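Local coordinates for single-stranded DNA-binding protein (PDB 5ODK), which binds single-stranded DNA through an OB fold and probably serves in the replication of the phage genome, at residues 117-122 with 164-169; 30-35 with 50-55. All coordinates share one frame; numbering follows the deposited sequence.

Overall arrangement
Antiparallel and parallel strand pairing meet here in one mixed sheet, that of an OB-fold DNA-binding domain. Interaction 2 joins neighbouring strands 28-34 and 49-56 across a beta bulge; interaction 1 adds the short strand 120-122, in parallel, to strand 159-173. Their centres lie about 11 Å apart, and apolar side chains bridge the gap. Leu-166 makes the link: its CD2 lies 3.7 Å from CD2 of Leu-35, and its CD1 packs 3.8 Å from CG2 of Ile-51, so one leucine of interaction 1 touches both segments of interaction 2. Arg-118 adds a further touch, its CG lying 3.7 Å from the carbonyl O of Leu-35. Both lie away from Lys-13, a magnesium-binding residue in a structure of this protein.

Interaction 1: 117-122 with 164-169; sequences TRPDVL and ANLLSV
Backbone hydrogen bonds carry most of the pairing between Asp-120, Leu-122 and the strand through Leu-167 and Val-169. The Asp-120 N donates to Leu-167 O at 3.1 Å, Val-169 N returns a bond to Asp-120 O at 2.8 Å, and Leu-122 N reaches Val-169 O at 2.9 Å, the straightest of the three at 169°. Two CA-H...O contacts share these acceptors, Ser-168 CA to Asp-120 O and Val-121 CA to Val-169 O.

The strands run parallel, 16° apart, a short addition to the long strand 159-173 in an OB-fold sheet. Just where they meet, Leu-167 and Ser-168 both face Val-148 of strand 144-156, a classic beta bulge.

Side-chain packing centres on Pro-119. Its CB rests against the carbonyl O of Leu-167 at 3.4 Å, while the apolar contact is CG to Leu-166 CD2 at 4.0 Å; with CG anti to the backbone N (chi1 -180°), the leucine fork is carried to the proline ring, and CD2 is the branch that touches it. Asp-120 and Ser-168 meet through their CB atoms, and OD2 of Asp-120 is hydrogen-bonded to the backbone N of Leu-2.

One water donates to both Thr-117 O and Leu-166 O, 2.8 Å from each, bridging the strand to the loop that precedes Pro-119.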
loop_
_atom_site.group_PDB
_atom_site.type_symbol
_atom_site.label_atom_id
_atom_site.label_comp_id
_atom_site.label_asym_id
_atom_site.label_seq_id
_atom_site.Cartn_x
_atom_site.Cartn_y
_atom_site.Cartn_z
ATOM N N THR A 117 4.370 -10.242 -8.799
ATOM C CA THR A 117 5.804 -10.115 -8.962
ATOM C C THR A 117 6.412 -9.282 -7.856
ATOM O O THR A 117 5.740 -8.432 -7.281
ATOM C CB THR A 117 6.118 -9.605 -10.346
ATOM O OG1 THR A 117 7.478 -9.911 -10.646
ATOM C CG2 THR A 117 5.855 -8.144 -10.496
ATOM N N ARG A 118 7.687 -9.517 -7.507
ATOM C CA ARG A 118 8.255 -8.868 -6.351
ATOM C C ARG A 118 8.338 -7.349 -6.570
ATOM O O ARG A 118 8.883 -6.894 -7.570
ATOM C CB ARG A 118 9.666 -9.419 -6.060
ATOM C CG ARG A 118 10.249 -8.901 -4.738
ATOM C CD ARG A 118 11.796 -8.692 -4.756
ATOM N NE ARG A 118 12.257 -7.611 -5.663
ATOM C CZ ARG A 118 13.426 -7.573 -6.286
ATOM N NH1 ARG A 118 14.410 -8.421 -5.956
ATOM N NH2 ARG A 118 13.677 -6.599 -7.162
ATOM N N PRO A 119 7.823 -6.585 -5.605
ATOM C CA PRO A 119 8.043 -5.122 -5.691
ATOM C C PRO A 119 9.504 -4.763 -5.510
ATOM O O PRO A 119 10.297 -5.605 -5.029
ATOM C CB PRO A 119 7.247 -4.563 -4.531
ATOM C CG PRO A 119 7.141 -5.703 -3.581
ATOM C CD PRO A 119 7.104 -6.980 -4.393
ATOM N N ASP A 120 9.882 -3.565 -5.908
ATOM C CA ASP A 120 11.183 -3.074 -5.512
ATOM C C ASP A 120 11.180 -3.036 -3.996
ATOM O O ASP A 120 10.212 -2.567 -3.382
ATOM C CB ASP A 120 11.456 -1.658 -6.032
ATOM C CG ASP A 120 11.563 -1.548 -7.522
ATOM O OD1 ASP A 120 11.514 -2.524 -8.257
ATOM O OD2 ASP A 120 11.697 -0.400 -7.991
ATOM N N VAL A 121 12.265 -3.503 -3.373
ATOM C CA VAL A 121 12.410 -3.481 -1.921
ATOM C C VAL A 121 13.711 -2.775 -1.608
ATOM O O VAL A 121 14.788 -3.302 -1.941
ATOM C CB VAL A 121 12.414 -4.894 -1.319
ATOM C CG1 VAL A 121 12.561 -4.824 0.186
ATOM C CG2 VAL A 121 11.154 -5.650 -1.698
ATOM N N LEU A 122 13.614 -1.592 -1.006
ATOM C CA LEU A 122 14.768 -0.767 -0.758
ATOM C C LEU A 122 15.026 -0.670 0.736
ATOM O O LEU A 122 14.114 -0.497 1.541
ATOM C CB LEU A 122 14.570 0.636 -1.345
ATOM C CG LEU A 122 14.098 0.740 -2.809
ATOM C CD1 LEU A 122 14.026 2.225 -3.183
ATOM C CD2 LEU A 122 14.889 -0.012 -3.838
ATOM N N ALA A 164 -5.184 -2.919 -4.690
ATOM C CA ALA A 164 -3.982 -2.111 -4.881
ATOM C C ALA A 164 -2.791 -3.021 -5.244
ATOM O O ALA A 164 -2.482 -3.968 -4.503
ATOM C CB ALA A 164 -3.649 -1.316 -3.641
ATOM N N ASN A 165 -2.168 -2.728 -6.364
ATOM C CA ASN A 165 -0.882 -3.332 -6.709
ATOM C C ASN A 165 0.189 -2.742 -5.812
ATOM O O ASN A 165 0.250 -1.543 -5.596
ATOM C CB ASN A 165 -0.505 -3.054 -8.164
ATOM C CG ASN A 165 -1.201 -3.960 -9.143
ATOM O OD1 ASN A 165 -1.279 -5.157 -8.891
ATOM N ND2 ASN A 165 -1.711 -3.389 -10.241
ATOM N N LEU A 166 1.066 -3.624 -5.339
ATOM C CA LEU A 166 2.230 -3.269 -4.534
ATOM C C LEU A 166 3.434 -3.197 -5.432
ATOM O O LEU A 166 3.865 -4.227 -5.948
ATOM C CB LEU A 166 2.441 -4.305 -3.447
ATOM C CG LEU A 166 3.621 -4.068 -2.517
ATOM C CD1 LEU A 166 3.494 -2.756 -1.795
ATOM C CD2 LEU A 166 3.753 -5.215 -1.538
ATOM N N LEU A 167 4.005 -2.001 -5.619
ATOM C CA LEU A 167 5.058 -1.805 -6.625
ATOM C C LEU A 167 6.422 -1.494 -6.033
ATOM O O LEU A 167 7.440 -1.888 -6.634
ATOM C CB LEU A 167 4.629 -0.764 -7.640
ATOM C CG LEU A 167 3.368 -1.272 -8.334
ATOM C CD1 LEU A 167 2.448 -0.206 -8.792
ATOM C CD2 LEU A 167 3.595 -2.330 -9.338
ATOM N N SER A 168 6.481 -0.877 -4.867
ATOM C CA SER A 168 7.755 -0.655 -4.183
ATOM C C SER A 168 7.530 -0.492 -2.707
ATOM O O SER A 168 6.472 0.004 -2.281
ATOM C CB SER A 168 8.460 0.525 -4.779
ATOM O OG SER A 168 7.880 1.734 -4.453
ATOM N N VAL A 169 8.525 -0.865 -1.900
ATOM C CA VAL A 169 8.556 -0.621 -0.472
ATOM C C VAL A 169 9.953 -0.141 -0.122
ATOM O O VAL A 169 10.923 -0.810 -0.483
ATOM C CB VAL A 169 8.218 -1.855 0.347
ATOM C CG1 VAL A 169 8.221 -1.545 1.831
ATOM C CG2 VAL A 169 6.860 -2.411 -0.073
HETATM O O HOH W 1 5.504 -5.654 -7.745
#

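Interaction 2: 30-35 with 50-55; sequences CSYPHL and SITLLM
Strand 50-55 pairs antiparallel with 30-35, but the register slips by one residue between Ser-31 and His-34, a beta bulge at which the OB-fold strand turns a corner at Tyr-32. Ser-31 with Thr-52 and His-34 with Ser-50 are both hydrogen-bonded pairs, with two backbone bonds each. Thr-52 N to Ser-31 O, at 2.9 Å, is one of the first pair; His-34 N to Ser-50 O, at 2.8 Å, is one of the second. Between them Tyr-32 is the inserted residue, its phi and psi both near 50°, while Pro-33 lies nearest Ile-51.

On the Cys-30 and Leu-53 face, Ile-51 is central. Its CG1, anti to the backbone N (chi1 -159°), carries CD1 to 3.7 Å from Cys-30 CB, and Leu-35 CD1 approaches the same methyl from the far end of its segment. On the other face, Ser-31 and Thr-52 touch through their CB atoms, 3.9 Å apart. Tyr-32 lies alongside Thr-52, whose OG1 sits at the ring edge near CD2; the tyrosine OH is hydrogen-bonded to Lys-102 NZ.

Ser-50 OG lies at the edge of the His-34 imidazole, 3.7 Å from CD2, and a water bridges that hydroxyl and the backbone O of Tyr-32; the water donates to Tyr-32 O at 2.6 Å.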
loop_
_atom_site.group_PDB
_atom_site.type_symbol
_atom_site.label_atom_id
_atom_site.label_comp_id
_atom_site.label_asym_id
_atom_site.label_seq_id
_atom_site.Cartn_x
_atom_site.Cartn_y
_atom_site.Cartn_z
ATOM N N CYS A 30 4.329 -0.689 8.628
ATOM C CA CYS A 30 3.923 -1.881 7.947
ATOM C C CYS A 30 3.549 -3.017 8.877
ATOM O O CYS A 30 3.952 -3.085 10.041
ATOM C CB CYS A 30 4.931 -2.362 6.939
ATOM S SG CYS A 30 6.247 -3.311 7.600
ATOM N N SER A 31 2.780 -3.926 8.297
ATOM C CA SER A 31 2.250 -5.075 8.982
ATOM C C SER A 31 2.197 -6.237 7.964
ATOM O O SER A 31 1.996 -6.036 6.773
ATOM C CB SER A 31 0.872 -4.643 9.461
ATOM O OG SER A 31 0.185 -5.685 10.042
ATOM N N TYR A 32 2.400 -7.456 8.456
ATOM C CA TYR A 32 2.274 -8.657 7.633
ATOM C C TYR A 32 3.043 -8.571 6.311
ATOM O O TYR A 32 2.527 -8.916 5.255
ATOM C CB TYR A 32 0.802 -9.000 7.379
ATOM C CG TYR A 32 -0.017 -9.141 8.619
ATOM C CD1 TYR A 32 0.207 -10.177 9.499
ATOM C CD2 TYR A 32 -1.044 -8.247 8.900
ATOM C CE1 TYR A 32 -0.557 -10.324 10.644
ATOM C CE2 TYR A 32 -1.806 -8.382 10.041
ATOM C CZ TYR A 32 -1.549 -9.417 10.916
ATOM O OH TYR A 32 -2.299 -9.598 12.061
ATOM N N PRO A 33 4.334 -8.162 6.362
ATOM C CA PRO A 33 5.079 -8.130 5.109
ATOM C C PRO A 33 5.352 -9.522 4.536
ATOM O O PRO A 33 5.760 -10.432 5.286
ATOM C CB PRO A 33 6.399 -7.471 5.482
ATOM C CG PRO A 33 6.565 -7.809 6.941
ATOM C CD PRO A 33 5.153 -7.728 7.485
ATOM N N HIS A 34 5.110 -9.650 3.239
ATOM C CA HIS A 34 5.490 -10.819 2.429
ATOM C C HIS A 34 6.130 -10.307 1.177
ATOM O O HIS A 34 5.550 -10.252 0.115
ATOM C CB HIS A 34 4.308 -11.717 2.157
ATOM C CG HIS A 34 3.777 -12.371 3.379
ATOM N ND1 HIS A 34 4.441 -13.401 4.019
ATOM C CD2 HIS A 34 2.693 -12.100 4.126
ATOM C CE1 HIS A 34 3.759 -13.769 5.088
ATOM N NE2 HIS A 34 2.683 -13.001 5.170
ATOM N N LEU A 35 7.378 -9.889 1.362
ATOM C CA LEU A 35 8.197 -9.269 0.322
ATOM C C LEU A 35 9.344 -10.159 -0.137
ATOM O O LEU A 35 9.966 -9.897 -1.165
ATOM C CB LEU A 35 8.769 -7.954 0.805
ATOM C CG LEU A 35 7.768 -6.932 1.320
ATOM C CD1 LEU A 35 8.491 -5.690 1.806
ATOM C CD2 LEU A 35 6.708 -6.563 0.291
ATOM N N SER A 50 2.866 -9.324 -0.645
ATOM C CA SER A 50 1.855 -8.469 -0.026
ATOM C C SER A 50 2.416 -7.657 1.135
ATOM O O SER A 50 3.486 -7.988 1.675
ATOM C CB SER A 50 0.661 -9.311 0.418
ATOM O OG SER A 50 1.044 -10.185 1.440
ATOM N N ILE A 51 1.667 -6.656 1.554
ATOM C CA ILE A 51 1.945 -5.925 2.756
ATOM C C ILE A 51 0.654 -5.225 3.192
ATOM O O ILE A 51 -0.221 -4.951 2.339
ATOM C CB ILE A 51 3.090 -4.885 2.521
ATOM C CG1 ILE A 51 3.764 -4.454 3.815
ATOM C CG2 ILE A 51 2.559 -3.696 1.721
ATOM C CD1 ILE A 51 5.113 -3.778 3.555
ATOM N N THR A 52 0.561 -4.942 4.488
ATOM C CA THR A 52 -0.441 -4.048 5.018
ATOM C C THR A 52 0.294 -2.779 5.464
ATOM O O THR A 52 1.369 -2.840 6.070
ATOM C CB THR A 52 -1.210 -4.717 6.167
ATOM O OG1 THR A 52 -1.979 -5.794 5.626
ATOM C CG2 THR A 52 -2.140 -3.704 6.849
ATOM N N LEU A 53 -0.304 -1.633 5.171
ATOM C CA LEU A 53 0.254 -0.322 5.522
ATOM C C LEU A 53 -0.705 0.354 6.468
ATOM O O LEU A 53 -1.906 0.463 6.174
ATOM C CB LEU A 53 0.479 0.513 4.281
ATOM C CG LEU A 53 1.319 -0.141 3.186
ATOM C CD1 LEU A 53 1.302 0.710 1.937
ATOM C CD2 LEU A 53 2.766 -0.404 3.602
ATOM N N LEU A 54 -0.205 0.780 7.626
ATOM C CA LEU A 54 -0.980 1.473 8.616
ATOM C C LEU A 54 -0.631 2.938 8.508
ATOM O O LEU A 54 0.499 3.361 8.809
ATOM C CB LEU A 54 -0.645 0.918 9.983
ATOM C CG LEU A 54 -0.878 -0.569 10.144
ATOM C CD1 LEU A 54 -0.414 -1.012 11.509
ATOM C CD2 LEU A 54 -2.333 -0.968 9.907
ATOM N N MET A 55 -1.588 3.734 8.025
ATOM C CA MET A 55 -1.313 5.107 7.661
ATOM C C MET A 55 -1.968 6.039 8.692
ATOM O O MET A 55 -3.195 6.130 8.753
ATOM C CB MET A 55 -1.838 5.343 6.245
ATOM C CG MET A 55 -1.562 6.707 5.724
ATOM S SD MET A 55 -1.843 6.801 3.946
ATOM C CE MET A 55 -3.615 6.895 3.885
HETATM O O HOH W 2 0.269 -9.243 3.937
#